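PDB 7EHP: chitin oligosaccahride binding protein NagB1 from Paenibacillus sp. FPU-7, which binds chitin oligosaccharides and, as an extracellular solute-binding protein, probably hands N,N'-diacetylchitobiose and N,N',N''-triacetylchitotriose to a membrane transporter. Local coordinates for residues V200-G203 and F204-D208; P268-G272 and K273-M277; Q358-V361 and R362-E366; M369-I373 and G374-T378. All blocks are in the same frame, centred on the assembly; numbering follows the deposited sequence.

How the contacts relate
All four contacts are local, each made within one short run of chain. Contacts 3 and 4 share helix 359-373, one at its buried start near the sugar and the other at its surface end. Contact 1, partly buried on helix 198-213, touches both of them, mainly through F204 and Y207, and it also meets contact 2 where R206 packs on V270. Contact 2 is a surface loop, with nearest atoms about 17 Å from contact 3 and about 15 Å from contact 4. The helical contacts combine backbone bonds with salt bridges, in contact 3 partly beside the sugar; contact 2 instead folds round aspartates that accept backbone N-H groups, and contact 4 relies on glycines to end a helix.

Contact 1. Residues V200-G203 and F204-D208; sequences VADG and FKRYD
Backbone bonds reaching four residues ahead tie V200-G203 to F204-D208 within helix 198-213: K205 N donates to A201 O at 2.8 Å and Y207 N to G203 O at 3.0 Å, while the bond from F204 N to V200 O is weak. Along one flank D202 and R206 form a salt bridge, with R206 NE donating to D202 OD2 at 2.9 Å. D202 turns its CG to the side of its own carbonyl carbon (chi1 -166°), which carries the carboxylate forward to the arginine one turn later. R206 is extended from CG to NE and rests on the backbone, its CG 3.4 Å from D202 O. The two flat groups stand 65° apart and OD2 is met from above the carboxylate plane, so the pairing is tilted rather than flat and two-pronged. R206 also makes a cation-pi contact with W140.

K205 bends in its outer half and curls back over A201, bringing its CE to 3.6 Å from A201 O; the small alanine allows this. On the inner flank V200 and F204 lie side by side, with V200 CG1 3.9 Å from F204 CE1, and V200 O lies at the edge of the phenyl ring, in its plane. Beyond the pair, F204 packs on L365 and L383, while Y207 turns to L172 and L175 of helix 165-180.

The chemistry is that of an amphipathic helix: valine, phenylalanine and tyrosine supply apolar surface to the neighbouring helices, while an aspartate and an arginine spaced one turn apart pair on the polar flank, where their opposite charges probably offset one another.

Contact 2. Residues P268-G272 and K273-M277; sequences PDVGG and KGDGM
D275 reaches across the loop, and its carboxylate gathers the backbone N-H groups of V270, G271 and, weakly, G272. V270 N donates to OD1 of D275 at 3.0 Å in a nearly straight bond (172°), and G271 N to OD2 of D275 at 2.7 Å on its syn lone pair; the weak bond from G272 N also goes to OD2. Aspartate suits the position because its short side chain presents two acceptors. G272 answers from the backbone, its O taking D275 N at 3.3 Å.

D269 lays its carboxylate over that of D275, the planes stacked only 8° apart, and its OD1 accepts G276 N at 3.1 Å. The like charges, with OD1 of D269 3.8 Å from OD1 of D275, would repel; the long, weak ion pairs of D269 with R138 and R178 may ease this. Replacing D275 by alanine would remove both acceptors, and the N-H groups of V270 and G271 would probably lose their mates, freeing the loop to shift.

G271 and G276 have positive phi, which glycine accepts readily. The arrangement is a connection between strands 262-265 and 277-288 built from a type I turn, G272 to D275, overlapping a type II turn, G274 to M277.

Contact 3. Residues Q358-V361 and R362-E366; sequences QAKV and RETLE
K360 and E363 lie side by side and point the same way, meeting at their ends in a salt bridge in which K360 NZ donates to E363 OE1 at 3.1 Å. E363 runs straight out, while K360 bends at its second torsion (chi2 77°) to bring the amine alongside; long flexible side chains with opposite charges suit this exposed flank. T364 turns inward instead. Its OG1 sits beside its own N and donates to K360 O at 2.7 Å, and T364 N reaches the same oxygen at 3.0 Å from the opposite face of the carbonyl plane, so two donors grip one acceptor. Threonine can do this because its hydroxyl is short enough to bond back to the preceding turn.

R362 folds back twice along its chain, placing NH1 4.1 Å from A359 CB. It then grips E366 side-on: NE donates to OE1 of E366 at 2.8 Å and NH2 to OE2 of E366 at 3.0 Å, both nearly in the guanidinium plane, which fixes the rotation of that group. F49 adds a cation-pi contact, and the side chain of R362 comes to about 6 Å from a bound NAG. With a leucine in place of R362, E366 would probably be left without its charged mate and F49 without its cation.

Q358, bonded through its amide to N394 and Q390 of helix 379-396, occupies the N-cap position, and R362 N donates to Q358 O. These are the first two turns of helix 359-373, close to the sugar pocket, with K360-E363 and R362-E366 pairing at spacings of three and four, as is common on helices.

Contact 4. Residues M369-I373 and G374-T378; sequences MQELI and GGRMT
R376 holds E371 twice, by backbone and by side chain: R376 N donates to E371 O at 2.7 Å, and R376 NE forms a salt bridge with E371 OE1 at 3.2 Å. The first bond, with that from G375 N to L372 O at 3.0 Å, defines a Schellman motif that ends the helix. Where such motifs often bring an apolar pair together, here a glutamate and an arginine meet. Their planes stand 57° apart; OE1 is approached from above the carboxylate, and NH2 of R376 adds only a weak bond to OE2. E371 bends at its second torsion (chi2 -55°), folding its acid group back to the arginine, and a water donates to OE1 at 2.7 Å.

Two glycines make the turn possible. G375 has the positive phi (66°) that reverses the chain, easy for a residue without a side chain. G374, whose N still donates to Q370 O, leaves the helix just before it, and a CB there would clash with NH1 of R376.

M377 lays its sulfur along the aliphatic part of the glutamate, SD 3.4 Å from E371 CB, so one side chain serves both a charged and an apolar partner. L372 brings its CD1 to 3.2 Å from M377 O, a close approach that packs the helix end against the outgoing chain.

T378 then takes the N-cap position of helix 379-396, its side chain capping a backbone N beyond it. The turn joins helices 359-373 and 379-396; before it, M369 and I373 of the last helical turn pack on Y207 and L211 of helix 198-213, and I373 also on A168 of helix 165-180.

Contact 1. Residues V200-G203 and F204-D208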
loop_
_atom_site.group_PDB
_atom_site.type_symbol
_atom_site.label_atom_id
_atom_site.label_comp_id
_atom_site.label_asym_id
_atom_site.label_seq_id
_atom_site.Cartn_x
_atom_site.Cartn_y
_atom_site.Cartn_z
ATOM N N VAL A 200 -17.844 -7.272 11.562
ATOM C CA VAL A 200 -17.227 -6.213 10.758
ATOM C C VAL A 200 -17.393 -4.870 11.461
ATOM O O VAL A 200 -16.415 -4.152 11.707
ATOM C CB VAL A 200 -17.821 -6.186 9.338
ATOM C CG1 VAL A 200 -17.386 -4.908 8.591
ATOM C CG2 VAL A 200 -17.399 -7.406 8.576
ATOM N N ALA A 201 -18.638 -4.551 11.856
ATOM C CA ALA A 201 -18.954 -3.273 12.499
ATOM C C ALA A 201 -18.144 -3.034 13.763
ATOM O O ALA A 201 -17.885 -1.879 14.117
ATOM C CB ALA A 201 -20.454 -3.210 12.830
ATOM N N ASP A 202 -17.764 -4.094 14.481
ATOM C CA ASP A 202 -16.948 -3.905 15.679
ATOM C C ASP A 202 -15.656 -3.147 15.355
ATOM O O ASP A 202 -15.246 -2.236 16.090
ATOM C CB ASP A 202 -16.653 -5.272 16.318
ATOM C CG ASP A 202 -16.100 -5.160 17.735
ATOM O OD1 ASP A 202 -16.919 -4.938 18.650
ATOM O OD2 ASP A 202 -14.870 -5.344 17.956
ATOM N N GLY A 203 -15.002 -3.506 14.249
ATOM C CA GLY A 203 -13.775 -2.818 13.875
ATOM C C GLY A 203 -14.009 -1.380 13.452
ATOM O O GLY A 203 -13.183 -0.512 13.729
ATOM N N PHE A 204 -15.123 -1.116 12.755
ATOM C CA PHE A 204 -15.490 0.262 12.427
ATOM C C PHE A 204 -15.743 1.075 13.691
ATOM O O PHE A 204 -15.341 2.247 13.780
ATOM C CB PHE A 204 -16.733 0.292 11.521
ATOM C CG PHE A 204 -16.426 0.082 10.042
ATOM C CD1 PHE A 204 -16.124 -1.181 9.549
ATOM C CD2 PHE A 204 -16.445 1.152 9.153
ATOM C CE1 PHE A 204 -15.836 -1.379 8.189
ATOM C CE2 PHE A 204 -16.155 0.975 7.800
ATOM C CZ PHE A 204 -15.856 -0.294 7.306
ATOM N N LYS A 205 -16.407 0.473 14.688
ATOM C CA LYS A 205 -16.694 1.213 15.920
ATOM C C LYS A 205 -15.423 1.471 16.710
ATOM O O LYS A 205 -15.312 2.495 17.405
ATOM C CB LYS A 205 -17.727 0.458 16.772
ATOM C CG LYS A 205 -19.137 0.490 16.186
ATOM C CD LYS A 205 -20.160 -0.158 17.117
ATOM C CE LYS A 205 -20.179 -1.665 16.941
ATOM N NZ LYS A 205 -21.534 -2.214 17.181
ATOM N N ARG A 206 -14.444 0.569 16.593
ATOM C CA ARG A 206 -13.159 0.784 17.250
ATOM C C ARG A 206 -12.420 1.939 16.610
ATOM O O ARG A 206 -11.765 2.724 17.295
ATOM C CB ARG A 206 -12.309 -0.483 17.176
ATOM C CG ARG A 206 -12.717 -1.526 18.197
ATOM C CD ARG A 206 -11.997 -2.835 17.953
ATOM N NE ARG A 206 -12.540 -3.899 18.792
ATOM C CZ ARG A 206 -12.264 -4.039 20.083
ATOM N NH1 ARG A 206 -11.447 -3.176 20.690
ATOM N NH2 ARG A 206 -12.807 -5.040 20.768
ATOM N N TYR A 207 -12.467 2.002 15.285
ATOM C CA TYR A 207 -11.896 3.117 14.552
ATOM C C TYR A 207 -12.559 4.422 14.971
ATOM O O TYR A 207 -11.880 5.424 15.231
ATOM C CB TYR A 207 -12.085 2.845 13.061
ATOM C CG TYR A 207 -11.445 3.820 12.091
ATOM C CD1 TYR A 207 -12.020 5.068 11.821
ATOM C CD2 TYR A 207 -10.300 3.459 11.383
ATOM C CE1 TYR A 207 -11.436 5.945 10.889
ATOM C CE2 TYR A 207 -9.718 4.314 10.455
ATOM C CZ TYR A 207 -10.278 5.544 10.206
ATOM O OH TYR A 207 -9.663 6.364 9.264
ATOM N N ASP A 208 -13.899 4.423 15.027
ATOM C CA ASP A 208 -14.649 5.602 15.456
ATOM C C ASP A 208 -14.279 6.013 16.880
ATOM O O ASP A 208 -14.239 7.207 17.199
ATOM C CB ASP A 208 -16.153 5.326 15.348
ATOM C CG ASP A 208 -16.989 6.601 15.224
ATOM O OD1 ASP A 208 -16.475 7.646 14.767
ATOM O OD2 ASP A 208 -18.180 6.550 15.580
#

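Contact 2. Residues P268-G272 and K273-M277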
loop_
_atom_site.group_PDB
_atom_site.type_symbol
_atom_site.label_atom_id
_atom_site.label_comp_id
_atom_site.label_asym_id
_atom_site.label_seq_id
_atom_site.Cartn_x
_atom_site.Cartn_y
_atom_site.Cartn_z
ATOM N N PRO A 268 -1.972 -3.717 17.559
ATOM C CA PRO A 268 -2.403 -4.526 18.706
ATOM C C PRO A 268 -3.549 -5.482 18.387
ATOM O O PRO A 268 -4.402 -5.216 17.532
ATOM C CB PRO A 268 -2.829 -3.471 19.733
ATOM C CG PRO A 268 -1.961 -2.299 19.417
ATOM C CD PRO A 268 -1.858 -2.288 17.914
ATOM N N ASP A 269 -3.547 -6.622 19.078
ATOM C CA ASP A 269 -4.664 -7.541 18.993
ATOM C C ASP A 269 -5.870 -6.965 19.729
ATOM O O ASP A 269 -5.735 -6.108 20.602
ATOM C CB ASP A 269 -4.274 -8.890 19.580
ATOM C CG ASP A 269 -3.403 -9.695 18.640
ATOM O OD1 ASP A 269 -3.341 -9.335 17.441
ATOM O OD2 ASP A 269 -2.788 -10.684 19.101
ATOM N N VAL A 270 -7.066 -7.431 19.353
ATOM C CA VAL A 270 -8.311 -6.942 19.937
ATOM C C VAL A 270 -9.215 -8.057 20.450
ATOM O O VAL A 270 -10.310 -7.771 20.940
ATOM C CB VAL A 270 -9.094 -6.048 18.951
ATOM C CG1 VAL A 270 -8.189 -4.967 18.347
ATOM C CG2 VAL A 270 -9.755 -6.890 17.888
ATOM N N GLY A 271 -8.798 -9.316 20.385
ATOM C CA GLY A 271 -9.675 -10.379 20.824
ATOM C C GLY A 271 -10.769 -10.608 19.807
ATOM O O GLY A 271 -11.964 -10.571 20.128
ATOM N N GLY A 272 -10.352 -10.809 18.559
ATOM C CA GLY A 272 -11.254 -11.030 17.451
ATOM C C GLY A 272 -10.617 -12.003 16.484
ATOM O O GLY A 272 -9.491 -12.462 16.690
ATOM N N LYS A 273 -11.350 -12.304 15.413
ATOM C CA LYS A 273 -11.017 -13.380 14.483
ATOM C C LYS A 273 -9.795 -13.085 13.627
ATOM O O LYS A 273 -9.357 -13.978 12.892
ATOM C CB LYS A 273 -12.239 -13.674 13.609
ATOM C CG LYS A 273 -13.510 -13.884 14.472
ATOM C CD LYS A 273 -14.722 -14.390 13.688
ATOM C CE LYS A 273 -15.769 -13.285 13.531
ATOM N NZ LYS A 273 -17.135 -13.823 13.281
ATOM N N GLY A 274 -9.222 -11.881 13.707
ATOM C CA GLY A 274 -8.070 -11.540 12.887
ATOM C C GLY A 274 -6.837 -11.207 13.702
ATOM O O GLY A 274 -5.888 -10.599 13.191
ATOM N N ASP A 275 -6.842 -11.580 14.983
ATOM C CA ASP A 275 -5.653 -11.379 15.796
ATOM C C ASP A 275 -4.497 -12.180 15.209
ATOM O O ASP A 275 -4.692 -13.211 14.557
ATOM C CB ASP A 275 -5.891 -11.787 17.252
ATOM C CG ASP A 275 -6.747 -10.785 18.010
ATOM O OD1 ASP A 275 -7.130 -9.760 17.418
ATOM O OD2 ASP A 275 -7.023 -11.000 19.209
ATOM N N GLY A 276 -3.284 -11.674 15.431
ATOM C CA GLY A 276 -2.079 -12.341 15.012
ATOM C C GLY A 276 -1.730 -12.178 13.554
ATOM O O GLY A 276 -0.719 -12.740 13.116
ATOM N N MET A 277 -2.524 -11.440 12.785
ATOM C CA MET A 277 -2.246 -11.251 11.370
ATOM C C MET A 277 -1.779 -9.828 11.100
ATOM O O MET A 277 -1.983 -8.913 11.902
ATOM C CB MET A 277 -3.471 -11.567 10.511
ATOM C CG MET A 277 -4.299 -12.723 11.016
ATOM S SD MET A 277 -5.679 -13.017 9.912
ATOM C CE MET A 277 -4.827 -13.552 8.450
#

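Contact 3. Residues Q358-V361 and R362-E366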
loop_
_atom_site.group_PDB
_atom_site.type_symbol
_atom_site.label_atom_id
_atom_site.label_comp_id
_atom_site.label_asym_id
_atom_site.label_seq_id
_atom_site.Cartn_x
_atom_site.Cartn_y
_atom_site.Cartn_z
ATOM N N GLN A 358 -14.222 -4.457 -5.604
ATOM C CA GLN A 358 -14.341 -3.682 -6.833
ATOM C C GLN A 358 -14.054 -2.192 -6.589
ATOM O O GLN A 358 -14.206 -1.674 -5.478
ATOM C CB GLN A 358 -15.751 -3.858 -7.409
ATOM C CG GLN A 358 -16.172 -5.326 -7.601
ATOM C CD GLN A 358 -16.941 -5.939 -6.429
ATOM O OE1 GLN A 358 -16.700 -5.623 -5.265
ATOM N NE2 GLN A 358 -17.855 -6.855 -6.744
ATOM N N ALA A 359 -13.659 -1.496 -7.663
ATOM C CA ALA A 359 -13.294 -0.082 -7.558
ATOM C C ALA A 359 -14.410 0.752 -6.939
ATOM O O ALA A 359 -14.151 1.618 -6.097
ATOM C CB ALA A 359 -12.934 0.484 -8.935
ATOM N N LYS A 360 -15.657 0.509 -7.347
ATOM C CA LYS A 360 -16.766 1.305 -6.836
ATOM C C LYS A 360 -16.928 1.136 -5.336
ATOM O O LYS A 360 -17.299 2.089 -4.643
ATOM C CB LYS A 360 -18.066 0.924 -7.535
ATOM C CG LYS A 360 -19.147 2.003 -7.449
ATOM C CD LYS A 360 -18.860 3.124 -8.439
ATOM C CE LYS A 360 -19.518 4.447 -8.038
ATOM N NZ LYS A 360 -19.111 5.541 -8.982
ATOM N N VAL A 361 -16.653 -0.064 -4.822
ATOM C CA VAL A 361 -16.754 -0.314 -3.387
ATOM C C VAL A 361 -15.652 0.432 -2.646
ATOM O O VAL A 361 -15.899 1.076 -1.624
ATOM C CB VAL A 361 -16.700 -1.827 -3.109
ATOM C CG1 VAL A 361 -16.551 -2.103 -1.621
ATOM C CG2 VAL A 361 -17.932 -2.517 -3.679
ATOM N N ARG A 362 -14.416 0.328 -3.147
ATOM C CA ARG A 362 -13.291 1.079 -2.598
ATOM C C ARG A 362 -13.583 2.576 -2.585
ATOM O O ARG A 362 -13.332 3.256 -1.589
ATOM C CB ARG A 362 -12.031 0.798 -3.430
ATOM C CG ARG A 362 -10.724 1.271 -2.776
ATOM C CD ARG A 362 -9.811 1.962 -3.781
ATOM N NE ARG A 362 -10.240 3.322 -4.086
ATOM C CZ ARG A 362 -10.763 3.702 -5.247
ATOM N NH1 ARG A 362 -10.920 2.828 -6.233
ATOM N NH2 ARG A 362 -11.105 4.963 -5.426
ATOM N N GLU A 363 -14.064 3.112 -3.713
ATOM C CA GLU A 363 -14.356 4.540 -3.792
ATOM C C GLU A 363 -15.411 4.944 -2.766
ATOM O O GLU A 363 -15.296 5.987 -2.110
ATOM C CB GLU A 363 -14.822 4.895 -5.205
ATOM C CG GLU A 363 -15.120 6.373 -5.367
ATOM C CD GLU A 363 -15.698 6.734 -6.732
ATOM O OE1 GLU A 363 -16.865 6.389 -7.006
ATOM O OE2 GLU A 363 -14.978 7.373 -7.525
ATOM N N THR A 364 -16.439 4.112 -2.602
ATOM C CA THR A 364 -17.505 4.407 -1.652
ATOM C C THR A 364 -16.996 4.364 -0.216
ATOM O O THR A 364 -17.370 5.204 0.608
ATOM C CB THR A 364 -18.637 3.411 -1.878
ATOM O OG1 THR A 364 -19.052 3.513 -3.250
ATOM C CG2 THR A 364 -19.806 3.646 -0.909
ATOM N N LEU A 365 -16.129 3.402 0.103
ATOM C CA LEU A 365 -15.562 3.354 1.443
ATOM C C LEU A 365 -14.760 4.615 1.734
ATOM O O LEU A 365 -14.870 5.182 2.827
ATOM C CB LEU A 365 -14.686 2.113 1.620
ATOM C CG LEU A 365 -14.124 1.956 3.025
ATOM C CD1 LEU A 365 -15.300 1.857 4.032
ATOM C CD2 LEU A 365 -13.207 0.739 3.127
ATOM N N GLU A 366 -13.963 5.078 0.759
ATOM C CA GLU A 366 -13.217 6.328 0.919
ATOM C C GLU A 366 -14.148 7.486 1.252
ATOM O O GLU A 366 -13.955 8.196 2.247
ATOM C CB GLU A 366 -12.437 6.642 -0.360
ATOM C CG GLU A 366 -11.148 5.889 -0.486
ATOM C CD GLU A 366 -10.603 5.870 -1.903
ATOM O OE1 GLU A 366 -9.546 5.243 -2.112
ATOM O OE2 GLU A 366 -11.217 6.474 -2.803
#

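Contact 4. Residues M369-I373 and G374-T378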
loop_
_atom_site.group_PDB
_atom_site.type_symbol
_atom_site.label_atom_id
_atom_site.label_comp_id
_atom_site.label_asym_id
_atom_site.label_seq_id
_atom_site.Cartn_x
_atom_site.Cartn_y
_atom_site.Cartn_z
ATOM N N MET A 369 -15.827 7.121 4.693
ATOM C CA MET A 369 -14.952 7.367 5.838
ATOM C C MET A 369 -14.635 8.841 6.024
ATOM O O MET A 369 -14.492 9.296 7.168
ATOM C CB MET A 369 -13.671 6.555 5.715
ATOM C CG MET A 369 -13.893 5.052 5.825
ATOM S SD MET A 369 -14.821 4.542 7.307
ATOM C CE MET A 369 -13.602 4.820 8.585
ATOM N N GLN A 370 -14.541 9.608 4.944
ATOM C CA GLN A 370 -14.356 11.047 5.126
ATOM C C GLN A 370 -15.579 11.682 5.774
ATOM O O GLN A 370 -15.446 12.583 6.611
ATOM C CB GLN A 370 -14.023 11.703 3.794
ATOM C CG GLN A 370 -12.588 11.402 3.402
ATOM C CD GLN A 370 -12.305 11.753 1.978
ATOM O OE1 GLN A 370 -13.216 11.799 1.162
ATOM N NE2 GLN A 370 -11.045 12.017 1.665
ATOM N N GLU A 371 -16.779 11.210 5.418
ATOM C CA GLU A 371 -17.983 11.658 6.118
ATOM C C GLU A 371 -17.964 11.234 7.580
ATOM O O GLU A 371 -18.337 12.017 8.466
ATOM C CB GLU A 371 -19.231 11.110 5.423
ATOM C CG GLU A 371 -19.423 11.634 3.995
ATOM C CD GLU A 371 -19.434 13.146 3.928
ATOM O OE1 GLU A 371 -20.450 13.739 4.354
ATOM O OE2 GLU A 371 -18.431 13.748 3.469
ATOM N N LEU A 372 -17.521 10.002 7.864
ATOM C CA LEU A 372 -17.447 9.573 9.261
ATOM C C LEU A 372 -16.427 10.398 10.032
ATOM O O LEU A 372 -16.674 10.799 11.172
ATOM C CB LEU A 372 -17.094 8.092 9.360
ATOM C CG LEU A 372 -16.977 7.547 10.795
ATOM C CD1 LEU A 372 -18.331 7.401 11.470
ATOM C CD2 LEU A 372 -16.213 6.212 10.821
ATOM N N ILE A 373 -15.272 10.662 9.422
ATOM C CA ILE A 373 -14.253 11.473 10.076
ATOM C C ILE A 373 -14.767 12.891 10.297
ATOM O O ILE A 373 -14.484 13.513 11.325
ATOM C CB ILE A 373 -12.953 11.454 9.249
ATOM C CG1 ILE A 373 -12.327 10.056 9.267
ATOM C CG2 ILE A 373 -11.973 12.501 9.780
ATOM C CD1 ILE A 373 -11.234 9.821 8.172
ATOM N N GLY A 374 -15.542 13.423 9.340
ATOM C CA GLY A 374 -16.157 14.725 9.488
ATOM C C GLY A 374 -17.410 14.750 10.343
ATOM O O GLY A 374 -18.103 15.766 10.384
ATOM N N GLY A 375 -17.736 13.653 11.018
ATOM C CA GLY A 375 -18.939 13.583 11.830
ATOM C C GLY A 375 -20.245 13.647 11.072
ATOM O O GLY A 375 -21.302 13.735 11.708
ATOM N N ARG A 376 -20.222 13.564 9.737
ATOM C CA ARG A 376 -21.432 13.725 8.941
ATOM C C ARG A 376 -22.128 12.405 8.623
ATOM O O ARG A 376 -23.169 12.412 7.962
ATOM C CB ARG A 376 -21.102 14.480 7.657
ATOM C CG ARG A 376 -20.556 15.893 7.928
ATOM C CD ARG A 376 -20.389 16.670 6.628
ATOM N NE ARG A 376 -19.203 16.217 5.922
ATOM C CZ ARG A 376 -17.957 16.548 6.263
ATOM N NH1 ARG A 376 -17.736 17.360 7.293
ATOM N NH2 ARG A 376 -16.928 16.076 5.565
ATOM N N MET A 377 -21.589 11.285 9.087
ATOM C CA MET A 377 -22.245 9.992 9.001
ATOM C C MET A 377 -21.919 9.203 10.252
ATOM O O MET A 377 -20.825 9.326 10.806
ATOM C CB MET A 377 -21.831 9.122 7.784
ATOM C CG MET A 377 -22.381 9.546 6.447
ATOM S SD MET A 377 -21.623 8.690 5.047
ATOM C CE MET A 377 -22.444 7.124 5.088
ATOM N N THR A 378 -22.872 8.384 10.678
ATOM C CA THR A 378 -22.623 7.417 11.735
ATOM C C THR A 378 -22.057 6.129 11.138
ATOM O O THR A 378 -22.106 5.901 9.925
ATOM C CB THR A 378 -23.905 7.121 12.525
ATOM O OG1 THR A 378 -24.818 6.369 11.714
ATOM C CG2 THR A 378 -24.576 8.431 12.958
HETATM O O HOH W 1 -22.904 12.744 4.658
#